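Local coordinates for protein D,D-dipeptidase/D,D-carboxypeptidase (Enterococcus faecalis, PDB 4MUQ) that acts as a zinc-dependent D,D-dipeptidase of vancomycin resistance, cleaving D-Ala-D-Ala, and probably also has D,D-carboxypeptidase activity, at residues H105-H108 and L112-D115; L116-K121 and R127-Y132; Y203-E206 and E212-I215; D223-K228 and D243-T248. All blocks are in the same frame, centred on the assembly; numbering follows the deposited sequence.

Contact 1: residues H105-H108 and L112-D115; sequences HSEH and LAID. With ZN (zinc ion), chain B; 2D8 ((2R)-3-[(R)-[(1S)-1-aminoethyl](hydroxy)phosphoryl]-2-methylpropanoic acid), chain D; LY0 ((2R)-3-[(R)-[(1R)-1-aminoethyl](hydroxy)phosphoryl]-2-methylpropanoic acid), chain C.
His108 and Asp115 are drawn together by a shared zinc ion, not by a bond to each other. The metal takes His108 NE2 at 2.0 Å, and the Asp115 carboxylate chelates it unevenly, with OD1 at 2.0 Å and OD2 at 2.4 Å. The ring and carboxylate planes stand 68° apart. This is the tight side of the contact: Ala113 CB sits 4.2 Å from the centroid of the His108 ring, almost exactly over one face, and also meets Glu107 CB. With chi1 at -76°, CG lies beside the backbone N, while ND1 is hydrogen-bonded to Gly73 O, which fixes the ring's rotation. Ser106, His108, Ala113 and Asp115 fit the SxHxxGxAxD motif of the M15 peptidases of the Hedgehog/DD-peptidase fold; His168 completes the protein ligands, its NE2 hydrogen-bonded to second-shell Glu107 OE1. In both overlapping diastereomers of the phosphinate analogue, O31 and O32 also coordinate the metal, and Ser106 OG approaches O61 to 2.6 Å. Away from the metal the fit is looser. Glu107 O and Leu112 N remain 4.2 Å apart, bridged by Thr110 OG1, and a water spans the backbones, donating to His108 O and accepting from Ala113 N.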
loop_
_atom_site.group_PDB
_atom_site.type_symbol
_atom_site.label_atom_id
_atom_site.label_comp_id
_atom_site.label_asym_id
_atom_site.label_seq_id
_atom_site.Cartn_x
_atom_site.Cartn_y
_atom_site.Cartn_z
ATOM N N HIS A 105 -1.814 -12.340 -6.283
ATOM C CA HIS A 105 -1.578 -11.042 -6.927
ATOM C C HIS A 105 -2.412 -9.961 -6.267
ATOM O O HIS A 105 -2.590 -8.873 -6.837
ATOM C CB HIS A 105 -1.916 -11.105 -8.424
ATOM C CG HIS A 105 -1.082 -12.084 -9.187
ATOM N ND1 HIS A 105 -0.039 -11.701 -10.001
ATOM C CD2 HIS A 105 -1.116 -13.439 -9.235
ATOM C CE1 HIS A 105 0.516 -12.773 -10.539
ATOM N NE2 HIS A 105 -0.120 -13.842 -10.087
ATOM N N SER A 106 -2.956 -10.244 -5.083
ATOM C CA SER A 106 -3.783 -9.277 -4.347
ATOM C C SER A 106 -3.000 -8.574 -3.248
ATOM O O SER A 106 -2.317 -9.219 -2.448
ATOM C CB SER A 106 -4.959 -9.987 -3.685
ATOM O OG SER A 106 -5.675 -9.097 -2.829
ATOM N N GLU A 107 -3.098 -7.246 -3.205
ATOM C CA GLU A 107 -2.549 -6.476 -2.094
ATOM C C GLU A 107 -3.140 -6.858 -0.777
ATOM O O GLU A 107 -2.535 -6.606 0.264
ATOM C CB GLU A 107 -2.848 -4.990 -2.252
ATOM C CG GLU A 107 -2.249 -4.360 -3.453
ATOM C CD GLU A 107 -2.349 -2.854 -3.394
ATOM O OE1 GLU A 107 -3.406 -2.307 -2.960
ATOM O OE2 GLU A 107 -1.360 -2.241 -3.795
ATOM N N HIS A 108 -4.336 -7.443 -0.781
ATOM C CA HIS A 108 -4.922 -7.821 0.499
ATOM C C HIS A 108 -4.104 -8.902 1.208
ATOM O O HIS A 108 -4.150 -9.023 2.430
ATOM C CB HIS A 108 -6.388 -8.247 0.358
ATOM C CG HIS A 108 -7.314 -7.094 0.169
ATOM N ND1 HIS A 108 -7.889 -6.418 1.227
ATOM C CD2 HIS A 108 -7.749 -6.483 -0.954
ATOM C CE1 HIS A 108 -8.646 -5.444 0.758
ATOM N NE2 HIS A 108 -8.585 -5.462 -0.564
ATOM N N LEU A 112 -1.385 -4.713 3.891
ATOM C CA LEU A 112 -1.232 -3.275 3.635
ATOM C C LEU A 112 -2.454 -2.645 2.990
ATOM O O LEU A 112 -2.488 -1.434 2.805
ATOM C CB LEU A 112 -0.020 -3.040 2.729
ATOM C CG LEU A 112 1.332 -3.547 3.248
ATOM C CD1 LEU A 112 2.399 -3.375 2.172
ATOM C CD2 LEU A 112 1.768 -2.841 4.538
ATOM N N ALA A 113 -3.453 -3.453 2.638
ATOM C CA ALA A 113 -4.613 -2.930 1.916
ATOM C C ALA A 113 -5.883 -3.106 2.704
ATOM O O ALA A 113 -6.074 -4.097 3.392
ATOM C CB ALA A 113 -4.743 -3.608 0.558
ATOM N N ILE A 114 -6.763 -2.128 2.568
ATOM C CA ILE A 114 -8.045 -2.181 3.240
ATOM C C ILE A 114 -9.141 -1.668 2.316
ATOM O O ILE A 114 -8.963 -0.688 1.597
ATOM C CB ILE A 114 -8.001 -1.414 4.582
ATOM C CG1 ILE A 114 -9.293 -1.651 5.363
ATOM C CG2 ILE A 114 -7.718 0.071 4.377
ATOM C CD1 ILE A 114 -9.099 -1.768 6.856
ATOM N N ASP A 115 -10.281 -2.362 2.350
ATOM C CA ASP A 115 -11.499 -1.898 1.700
ATOM C C ASP A 115 -12.362 -1.253 2.768
ATOM O O ASP A 115 -12.613 -1.857 3.816
ATOM C CB ASP A 115 -12.233 -3.069 1.027
ATOM C CG ASP A 115 -11.435 -3.683 -0.120
ATOM O OD1 ASP A 115 -10.596 -2.997 -0.677
ATOM O OD2 ASP A 115 -11.586 -4.867 -0.488
HETATM ZN ZN ZN B . -9.691 -4.317 -1.813
HETATM C C4 2D8 D . -10.077 -6.125 -5.520
HETATM C C5 2D8 D . -8.585 -6.151 -5.421
HETATM C C6 2D8 D . -8.124 -7.485 -4.852
HETATM C C7 2D8 D . -8.016 -5.890 -6.804
HETATM N N1 2D8 D . -13.366 -5.977 -2.965
HETATM P P 2D8 D . -10.925 -5.756 -3.959
HETATM C C1 2D8 D . -12.457 -7.885 -4.182
HETATM C C2 2D8 D . -12.624 -6.381 -4.090
HETATM O O31 2D8 D . -10.157 -6.469 -2.822
HETATM O O32 2D8 D . -10.962 -4.237 -3.594
HETATM O O61 2D8 D . -7.109 -7.471 -4.176
HETATM O O62 2D8 D . -8.748 -8.498 -5.117
HETATM P P LY0 C . -10.928 -5.760 -3.953
HETATM C C1 LY0 C . -12.429 -7.905 -4.182
HETATM N N1 LY0 C . -13.322 -5.951 -5.105
HETATM C C2 LY0 C . -12.623 -6.417 -3.975
HETATM C C4 LY0 C . -10.085 -6.132 -5.517
HETATM C C5 LY0 C . -8.590 -6.153 -5.420
HETATM C C6 LY0 C . -8.125 -7.484 -4.852
HETATM C C7 LY0 C . -8.018 -5.890 -6.803
HETATM O O31 LY0 C . -10.143 -6.456 -2.817
HETATM O O32 LY0 C . -10.960 -4.238 -3.595
HETATM O O61 LY0 C . -7.109 -7.470 -4.176
HETATM O O62 LY0 C . -8.748 -8.498 -5.117
HETATM O O HOH W 1 -4.297 -6.225 3.529
#

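Contact 2: residues L116-K121 and R127-Y132; sequences LGLNKK and RPDFPY
Asp129 O is gripped by more than one partner. Leu118 N donates to it at 2.7 Å, close to straight at 167° and running nearly along the C=O axis. A water that also donates to Leu118 O adds a longer bond, and Gly117 CA makes a C-H...O approach of 3.3 Å. The Asp129 side chain, its CG anti to the backbone N (chi1 -167°), lies alongside Leu118, and OD2 takes a salt bridge from Lys120 NZ at 3.1 Å. The ammonium comes from above the carboxylate plane, and its chain, bent at chi3, crosses the aspartate at about a right angle near solvent. The inner half is mainly apolar. Leu116 and Phe130 point the same way, with Leu116 CB over one ring face, 4.0 Å from the centroid and offset toward the rim. Leu116 O is buried between Pro128 and Phe130 without a polar partner. Leu118 CD1 meets Pro131 CD at 3.8 Å, and Cys136 of helix 134-142 touches Leu118, Phe130 and Pro131. A loop is thus laid across the end of an inner strand and packed against helix 134-142, part of the sheet-and-helix core of the Hedgehog/DD-peptidase fold.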
loop_
_atom_site.group_PDB
_atom_site.type_symbol
_atom_site.label_atom_id
_atom_site.label_comp_id
_atom_site.label_asym_id
_atom_site.label_seq_id
_atom_site.Cartn_x
_atom_site.Cartn_y
_atom_site.Cartn_z
ATOM N N LEU A 116 -12.820 -0.033 2.499
ATOM C CA LEU A 116 -13.642 0.721 3.430
ATOM C C LEU A 116 -15.034 0.972 2.849
ATOM O O LEU A 116 -15.207 1.047 1.626
ATOM C CB LEU A 116 -12.991 2.070 3.732
ATOM C CG LEU A 116 -11.586 1.990 4.327
ATOM C CD1 LEU A 116 -10.991 3.380 4.421
ATOM C CD2 LEU A 116 -11.623 1.340 5.703
ATOM N N GLY A 117 -16.023 1.110 3.720
ATOM C CA GLY A 117 -17.367 1.403 3.261
ATOM C C GLY A 117 -18.126 2.290 4.210
ATOM O O GLY A 117 -17.793 2.404 5.397
ATOM N N LEU A 118 -19.150 2.946 3.666
ATOM C CA LEU A 118 -20.125 3.677 4.461
ATOM C C LEU A 118 -20.808 2.726 5.433
ATOM O O LEU A 118 -21.161 1.603 5.064
ATOM C CB LEU A 118 -21.179 4.298 3.547
ATOM C CG LEU A 118 -21.002 5.768 3.196
ATOM C CD1 LEU A 118 -22.107 6.241 2.269
ATOM C CD2 LEU A 118 -20.994 6.599 4.463
ATOM N N ASN A 119 -20.983 3.157 6.676
ATOM C CA ASN A 119 -21.664 2.313 7.647
ATOM C C ASN A 119 -23.157 2.271 7.377
ATOM O O ASN A 119 -23.894 3.184 7.746
ATOM C CB ASN A 119 -21.397 2.784 9.076
ATOM C CG ASN A 119 -21.884 1.792 10.134
ATOM O OD1 ASN A 119 -22.925 1.154 9.982
ATOM N ND2 ASN A 119 -21.128 1.671 11.218
ATOM N N LYS A 120 -23.587 1.201 6.722
ATOM C CA LYS A 120 -24.997 0.927 6.522
ATOM C C LYS A 120 -25.203 -0.563 6.769
ATOM O O LYS A 120 -24.277 -1.358 6.597
ATOM C CB LYS A 120 -25.419 1.316 5.108
ATOM C CG LYS A 120 -24.662 0.587 4.023
ATOM C CD LYS A 120 -25.009 1.142 2.652
ATOM C CE LYS A 120 -24.614 2.609 2.532
ATOM N NZ LYS A 120 -24.805 3.130 1.146
ATOM N N LYS A 121 -26.405 -0.946 7.184
ATOM C CA LYS A 121 -26.644 -2.328 7.599
ATOM C C LYS A 121 -26.429 -3.383 6.505
ATOM O O LYS A 121 -26.148 -4.543 6.807
ATOM C CB LYS A 121 -28.020 -2.477 8.248
ATOM C CG LYS A 121 -27.966 -2.454 9.769
ATOM C CD LYS A 121 -29.351 -2.552 10.372
ATOM C CE LYS A 121 -30.097 -1.240 10.226
ATOM N NZ LYS A 121 -31.566 -1.421 10.351
ATOM N N ARG A 127 -17.950 -4.864 -3.753
ATOM C CA ARG A 127 -17.905 -3.455 -4.133
ATOM C C ARG A 127 -18.663 -2.558 -3.164
ATOM O O ARG A 127 -19.773 -2.106 -3.434
ATOM C CB ARG A 127 -18.286 -3.204 -5.608
ATOM C CG ARG A 127 -19.523 -3.861 -6.227
ATOM C CD ARG A 127 -20.882 -3.179 -5.934
ATOM N NE ARG A 127 -21.179 -1.760 -6.268
ATOM C CZ ARG A 127 -20.429 -0.833 -6.877
ATOM N NH1 ARG A 127 -19.204 -1.046 -7.319
ATOM N NH2 ARG A 127 -20.951 0.374 -7.050
ATOM N N PRO A 128 -18.039 -2.287 -2.003
ATOM C CA PRO A 128 -18.671 -1.471 -0.955
ATOM C C PRO A 128 -18.792 0.003 -1.322
ATOM O O PRO A 128 -17.982 0.513 -2.103
ATOM C CB PRO A 128 -17.725 -1.637 0.241
ATOM C CG PRO A 128 -16.416 -2.009 -0.350
ATOM C CD PRO A 128 -16.713 -2.791 -1.594
ATOM N N ASP A 129 -19.779 0.679 -0.739
ATOM C CA ASP A 129 -20.035 2.087 -1.022
ATOM C C ASP A 129 -19.063 2.997 -0.270
ATOM O O ASP A 129 -19.056 3.034 0.961
ATOM C CB ASP A 129 -21.485 2.453 -0.671
ATOM C CG ASP A 129 -21.905 3.811 -1.225
ATOM O OD1 ASP A 129 -21.551 4.122 -2.386
ATOM O OD2 ASP A 129 -22.593 4.562 -0.502
ATOM N N PHE A 130 -18.254 3.735 -1.022
ATOM C CA PHE A 130 -17.311 4.693 -0.443
ATOM C C PHE A 130 -17.263 5.903 -1.370
ATOM O O PHE A 130 -16.332 6.051 -2.169
ATOM C CB PHE A 130 -15.928 4.059 -0.263
ATOM C CG PHE A 130 -15.098 4.696 0.825
ATOM C CD1 PHE A 130 -15.470 4.567 2.157
ATOM C CD2 PHE A 130 -13.953 5.413 0.521
ATOM C CE1 PHE A 130 -14.708 5.153 3.168
ATOM C CE2 PHE A 130 -13.194 6.000 1.526
ATOM C CZ PHE A 130 -13.569 5.869 2.844
ATOM N N PRO A 131 -18.285 6.761 -1.275
ATOM C CA PRO A 131 -18.470 7.841 -2.252
ATOM C C PRO A 131 -17.415 8.943 -2.181
ATOM O O PRO A 131 -16.564 8.979 -1.290
ATOM C CB PRO A 131 -19.873 8.390 -1.928
ATOM C CG PRO A 131 -20.164 7.963 -0.529
ATOM C CD PRO A 131 -19.403 6.670 -0.317
ATOM N N TYR A 132 -17.475 9.831 -3.167
ATOM C CA TYR A 132 -16.557 10.952 -3.264
ATOM C C TYR A 132 -17.217 12.184 -2.651
ATOM O O TYR A 132 -17.050 13.310 -3.135
ATOM C CB TYR A 132 -16.168 11.195 -4.728
ATOM C CG TYR A 132 -15.288 10.104 -5.307
ATOM C CD1 TYR A 132 -13.905 10.208 -5.262
ATOM C CD2 TYR A 132 -15.844 8.959 -5.881
ATOM C CE1 TYR A 132 -13.102 9.232 -5.784
ATOM C CE2 TYR A 132 -15.042 7.966 -6.407
ATOM C CZ TYR A 132 -13.660 8.101 -6.340
ATOM O OH TYR A 132 -12.829 7.139 -6.852
HETATM O O HOH W 2 -20.978 0.763 2.358
#

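Contact 3: residues Y203-E206 and E212-I215; sequences YLFE and EIEI
This contact is the ladder of a beta hairpin: strand 203-205 is an outermost strand of an antiparallel four-stranded sheet and pairs there with the start of strand 213-219. The principle at work is that backbone bonds set the register and the two faces of the ladder then do different jobs. Tyr203 with Ile215 and Phe205 with Ile213 are hydrogen-bonded pairs, each closed by two reciprocal N-H...O bonds. Those donated by Tyr203 N to Ile215 O and by Phe205 N to Ile213 O are the shortest, both 2.7 Å. Between them Leu204 and Glu214 form the non-hydrogen-bonded pair, where Glu214 CA closes to 3.2 Å on Tyr203 O in a C-H...O contact.

Both hydrogen-bonded pairs send their side chains to the same face. Phe205 and Ile213 lie side by side, Phe205 CD2 reaching Ile213 CD1 at 4.1 Å, and Tyr203 CB rests near Ile215 CB. Ile179 of helix 176-183 packs onto Tyr203, Phe205 and Ile215, so this face is the inner one. The other face is more polar. Leu204 CD1, carried across the ladder by a first torsion that sets CG anti to the backbone N (chi1 176°), touches Glu212 CB at 3.9 Å and approaches Glu214 CG. The Glu214 carboxylate is itself held by Arg251 in a salt bridge. At the loop end of the hairpin the Glu206 and Glu212 side chains run alongside each other, a closeness probably unfavourable if both are ionised: carboxylate oxygens Glu206 OE1 and Glu212 OE2 lie 3.2 Å apart without a hydrogen bond as modelled.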
loop_
_atom_site.group_PDB
_atom_site.type_symbol
_atom_site.label_atom_id
_atom_site.label_comp_id
_atom_site.label_asym_id
_atom_site.label_seq_id
_atom_site.Cartn_x
_atom_site.Cartn_y
_atom_site.Cartn_z
ATOM N N TYR A 203 16.069 11.707 -4.369
ATOM C CA TYR A 203 14.869 12.538 -4.403
ATOM C C TYR A 203 14.745 13.266 -3.069
ATOM O O TYR A 203 14.913 12.659 -2.011
ATOM C CB TYR A 203 13.617 11.677 -4.649
ATOM C CG TYR A 203 12.334 12.483 -4.725
ATOM C CD1 TYR A 203 11.892 13.011 -5.936
ATOM C CD2 TYR A 203 11.582 12.740 -3.586
ATOM C CE1 TYR A 203 10.728 13.754 -6.009
ATOM C CE2 TYR A 203 10.413 13.493 -3.649
ATOM C CZ TYR A 203 9.993 13.987 -4.860
ATOM O OH TYR A 203 8.837 14.735 -4.925
ATOM N N LEU A 204 14.436 14.556 -3.119
ATOM C CA LEU A 204 14.278 15.348 -1.904
ATOM C C LEU A 204 12.810 15.679 -1.632
ATOM O O LEU A 204 12.152 16.327 -2.447
ATOM C CB LEU A 204 15.091 16.645 -1.989
ATOM C CG LEU A 204 14.902 17.588 -0.803
ATOM C CD1 LEU A 204 15.374 16.930 0.475
ATOM C CD2 LEU A 204 15.643 18.904 -1.024
ATOM N N PHE A 205 12.306 15.237 -0.482
ATOM C CA PHE A 205 10.963 15.608 -0.039
ATOM C C PHE A 205 11.072 16.556 1.147
ATOM O O PHE A 205 11.675 16.227 2.172
ATOM C CB PHE A 205 10.141 14.359 0.335
ATOM C CG PHE A 205 8.729 14.665 0.790
ATOM C CD1 PHE A 205 7.685 14.692 -0.126
ATOM C CD2 PHE A 205 8.454 14.938 2.123
ATOM C CE1 PHE A 205 6.388 14.979 0.280
ATOM C CE2 PHE A 205 7.163 15.228 2.542
ATOM C CZ PHE A 205 6.128 15.250 1.615
ATOM N N GLU A 206 10.497 17.742 1.005
ATOM C CA GLU A 206 10.544 18.709 2.086
ATOM C C GLU A 206 9.267 19.533 2.169
ATOM O O GLU A 206 8.712 19.951 1.151
ATOM C CB GLU A 206 11.756 19.637 1.926
ATOM C CG GLU A 206 11.729 20.496 0.674
ATOM C CD GLU A 206 13.008 21.282 0.474
ATOM O OE1 GLU A 206 13.817 21.375 1.425
ATOM O OE2 GLU A 206 13.206 21.796 -0.643
ATOM N N GLU A 212 13.761 17.280 6.458
ATOM C CA GLU A 212 13.796 16.839 5.074
ATOM C C GLU A 212 13.850 15.324 5.017
ATOM O O GLU A 212 14.396 14.677 5.912
ATOM C CB GLU A 212 15.022 17.418 4.368
ATOM C CG GLU A 212 14.986 18.923 4.215
ATOM C CD GLU A 212 16.335 19.495 3.841
ATOM O OE1 GLU A 212 17.350 19.044 4.414
ATOM O OE2 GLU A 212 16.380 20.396 2.977
ATOM N N ILE A 213 13.282 14.764 3.957
ATOM C CA ILE A 213 13.343 13.332 3.728
ATOM C C ILE A 213 13.938 13.088 2.350
ATOM O O ILE A 213 13.536 13.724 1.376
ATOM C CB ILE A 213 11.941 12.695 3.796
ATOM C CG1 ILE A 213 11.290 12.999 5.151
ATOM C CG2 ILE A 213 12.010 11.195 3.509
ATOM C CD1 ILE A 213 9.811 12.638 5.210
ATOM N N GLU A 214 14.910 12.188 2.275
ATOM C CA GLU A 214 15.479 11.796 0.992
ATOM C C GLU A 214 15.084 10.374 0.657
ATOM O O GLU A 214 14.988 9.519 1.544
ATOM C CB GLU A 214 16.999 11.919 1.003
ATOM C CG GLU A 214 17.493 13.350 1.013
ATOM C CD GLU A 214 18.988 13.441 0.806
ATOM O OE1 GLU A 214 19.737 13.047 1.723
ATOM O OE2 GLU A 214 19.411 13.903 -0.276
ATOM N N ILE A 215 14.836 10.127 -0.625
ATOM C CA ILE A 215 14.415 8.815 -1.101
ATOM C C ILE A 215 15.249 8.442 -2.322
ATOM O O ILE A 215 15.507 9.287 -3.190
ATOM C CB ILE A 215 12.945 8.835 -1.511
ATOM C CG1 ILE A 215 12.079 9.279 -0.337
ATOM C CG2 ILE A 215 12.487 7.457 -1.963
ATOM C CD1 ILE A 215 10.656 9.553 -0.721
#

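Contact 4: residues D223-K228 and D243-T248; sequences DKTLIK and DGFVVT
Thr225 and Phe245 reach toward each other from strands of two facing layers and pass alongside, heading in opposite directions. Phe245 CE2 is the ring atom that touches. Thr225 OG1 comes to it at 3.8 Å, at the edge of the ring and near its plane, while Thr225 CB lies equally close. The hydroxyl does not depend on the ring for a polar partner, because it is hydrogen-bonded to Lys221 N. At Phe245 a chi1 of -58° puts CG anti to the carbonyl carbon, and this swings the ring over toward Thr225.

Ile227 and Val247 repeat the scheme two residues further along each strand. They too pass alongside in opposite directions, and the extended CG1 branch of Ile227 (chi2 179°) drives CD1 forward to Val247 CG2 at 3.9 Å. Ile227 CG2 closes on the same methyl at 4.1 Å. Ile227 CD1 also approaches Phe245 CB, 4.3 Å away, and so sits across both partners. Leu8 of strand 3-9 touches Ile227 and Phe245, extending this apolar layer.

Contact here is made by side chains alone. The strand axes are 9.7 Å apart and run only 14° from parallel, a separation that suits facing layers and not neighbours in one ladder. Strand 224-230 pairs with strand 3-9, whereas strand 244-250 lies within the four-stranded sheet. The arrangement is that of two beta sheets packed face to face, with a buried aliphatic and aromatic seam between them.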
loop_
_atom_site.group_PDB
_atom_site.type_symbol
_atom_site.label_atom_id
_atom_site.label_comp_id
_atom_site.label_asym_id
_atom_site.label_seq_id
_atom_site.Cartn_x
_atom_site.Cartn_y
_atom_site.Cartn_z
ATOM N N ASP A 223 23.127 -11.488 -5.624
ATOM C CA ASP A 223 23.374 -12.089 -4.319
ATOM C C ASP A 223 23.093 -11.107 -3.180
ATOM O O ASP A 223 21.948 -10.946 -2.753
ATOM C CB ASP A 223 24.818 -12.587 -4.247
ATOM C CG ASP A 223 25.142 -13.249 -2.927
ATOM O OD1 ASP A 223 24.213 -13.783 -2.283
ATOM O OD2 ASP A 223 26.328 -13.228 -2.534
ATOM N N LYS A 224 24.147 -10.460 -2.688
ATOM C CA LYS A 224 24.015 -9.472 -1.624
ATOM C C LYS A 224 24.073 -8.056 -2.179
ATOM O O LYS A 224 24.960 -7.719 -2.965
ATOM C CB LYS A 224 25.113 -9.657 -0.573
ATOM C CG LYS A 224 24.826 -10.747 0.448
ATOM C CD LYS A 224 26.087 -11.159 1.185
ATOM C CE LYS A 224 25.797 -12.286 2.165
ATOM N NZ LYS A 224 25.349 -13.536 1.481
ATOM N N THR A 225 23.129 -7.231 -1.750
ATOM C CA THR A 225 23.090 -5.831 -2.136
ATOM C C THR A 225 23.593 -5.017 -0.953
ATOM O O THR A 225 23.181 -5.248 0.185
ATOM C CB THR A 225 21.656 -5.408 -2.510
ATOM O OG1 THR A 225 21.221 -6.173 -3.641
ATOM C CG2 THR A 225 21.589 -3.930 -2.861
ATOM N N LEU A 226 24.497 -4.080 -1.215
ATOM C CA LEU A 226 25.050 -3.259 -0.149
ATOM C C LEU A 226 24.506 -1.838 -0.204
ATOM O O LEU A 226 24.561 -1.177 -1.241
ATOM C CB LEU A 226 26.571 -3.254 -0.223
ATOM C CG LEU A 226 27.174 -4.653 -0.156
ATOM C CD1 LEU A 226 28.668 -4.590 -0.441
ATOM C CD2 LEU A 226 26.915 -5.266 1.203
ATOM N N ILE A 227 23.979 -1.385 0.928
ATOM C CA ILE A 227 23.396 -0.055 1.055
ATOM C C ILE A 227 24.083 0.634 2.225
ATOM O O ILE A 227 24.343 0.000 3.251
ATOM C CB ILE A 227 21.881 -0.142 1.323
ATOM C CG1 ILE A 227 21.164 -0.752 0.116
ATOM C CG2 ILE A 227 21.298 1.228 1.633
ATOM C CD1 ILE A 227 19.662 -0.891 0.296
ATOM N N LYS A 228 24.414 1.912 2.079
ATOM C CA LYS A 228 24.957 2.639 3.221
ATOM C C LYS A 228 24.005 3.716 3.750
ATOM O O LYS A 228 23.333 4.414 2.988
ATOM C CB LYS A 228 26.362 3.186 2.946
ATOM C CG LYS A 228 26.458 4.167 1.807
ATOM C CD LYS A 228 27.832 4.806 1.807
ATOM C CE LYS A 228 27.892 5.966 0.845
ATOM N NZ LYS A 228 26.849 6.989 1.134
ATOM N N ASP A 243 12.770 -5.692 -8.573
ATOM C CA ASP A 243 14.159 -5.644 -8.986
ATOM C C ASP A 243 15.082 -4.891 -8.053
ATOM O O ASP A 243 16.256 -4.771 -8.352
ATOM C CB ASP A 243 14.259 -5.061 -10.408
ATOM C CG ASP A 243 13.564 -3.702 -10.542
ATOM O OD1 ASP A 243 13.541 -2.939 -9.555
ATOM O OD2 ASP A 243 13.057 -3.395 -11.647
ATOM N N GLY A 244 14.584 -4.373 -6.939
ATOM C CA GLY A 244 15.450 -3.583 -6.079
ATOM C C GLY A 244 14.771 -3.014 -4.851
ATOM O O GLY A 244 13.685 -3.464 -4.425
ATOM N N PHE A 245 15.419 -2.000 -4.287
ATOM C CA PHE A 245 15.047 -1.466 -2.996
ATOM C C PHE A 245 14.807 0.031 -3.078
ATOM O O PHE A 245 15.443 0.736 -3.876
ATOM C CB PHE A 245 16.148 -1.759 -1.969
ATOM C CG PHE A 245 16.463 -3.222 -1.806
ATOM C CD1 PHE A 245 15.664 -4.031 -0.999
ATOM C CD2 PHE A 245 17.540 -3.795 -2.464
ATOM C CE1 PHE A 245 15.951 -5.379 -0.844
ATOM C CE2 PHE A 245 17.831 -5.146 -2.316
ATOM C CZ PHE A 245 17.033 -5.940 -1.502
ATOM N N VAL A 246 13.891 0.512 -2.244
ATOM C CA VAL A 246 13.683 1.935 -2.052
ATOM C C VAL A 246 14.078 2.290 -0.623
ATOM O O VAL A 246 13.593 1.680 0.343
ATOM C CB VAL A 246 12.225 2.327 -2.311
ATOM C CG1 VAL A 246 12.016 3.812 -2.035
ATOM C CG2 VAL A 246 11.864 2.005 -3.746
ATOM N N VAL A 247 14.960 3.271 -0.498
ATOM C CA VAL A 247 15.494 3.695 0.787
ATOM C C VAL A 247 14.950 5.077 1.132
ATOM O O VAL A 247 15.007 5.997 0.303
ATOM C CB VAL A 247 17.044 3.749 0.752
ATOM C CG1 VAL A 247 17.598 4.174 2.100
ATOM C CG2 VAL A 247 17.601 2.393 0.328
ATOM N N THR A 248 14.436 5.220 2.354
ATOM C CA THR A 248 13.879 6.479 2.833
ATOM C C THR A 248 14.679 6.931 4.045
ATOM O O THR A 248 14.766 6.214 5.041
ATOM C CB THR A 248 12.378 6.323 3.213
ATOM O OG1 THR A 248 11.652 5.830 2.082
ATOM C CG2 THR A 248 11.788 7.656 3.629
#

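The four contacts follow one another along the chain and divide it into two regions. Contacts 1 and 2 share strand 113-118, their centres about 17 Å apart: contact 1 supplies one zinc ligand from the strand and one from the turn before it, contact 2 fastens the loop beyond its end, and both belong to the peptidase domain. Contacts 3 and 4 have centres about 18 Å apart and meet through the neighbouring strands 213-219 and 244-250, where Ile213 CG2 lies 3.5 Å from Thr248 CG2. Contacts 2 and 4, with centres about 39 Å apart, fall on opposite sides of the chain's centre. The zinc site thus lies with one sheet, while a separate C-terminal beta layer is assembled well away from it.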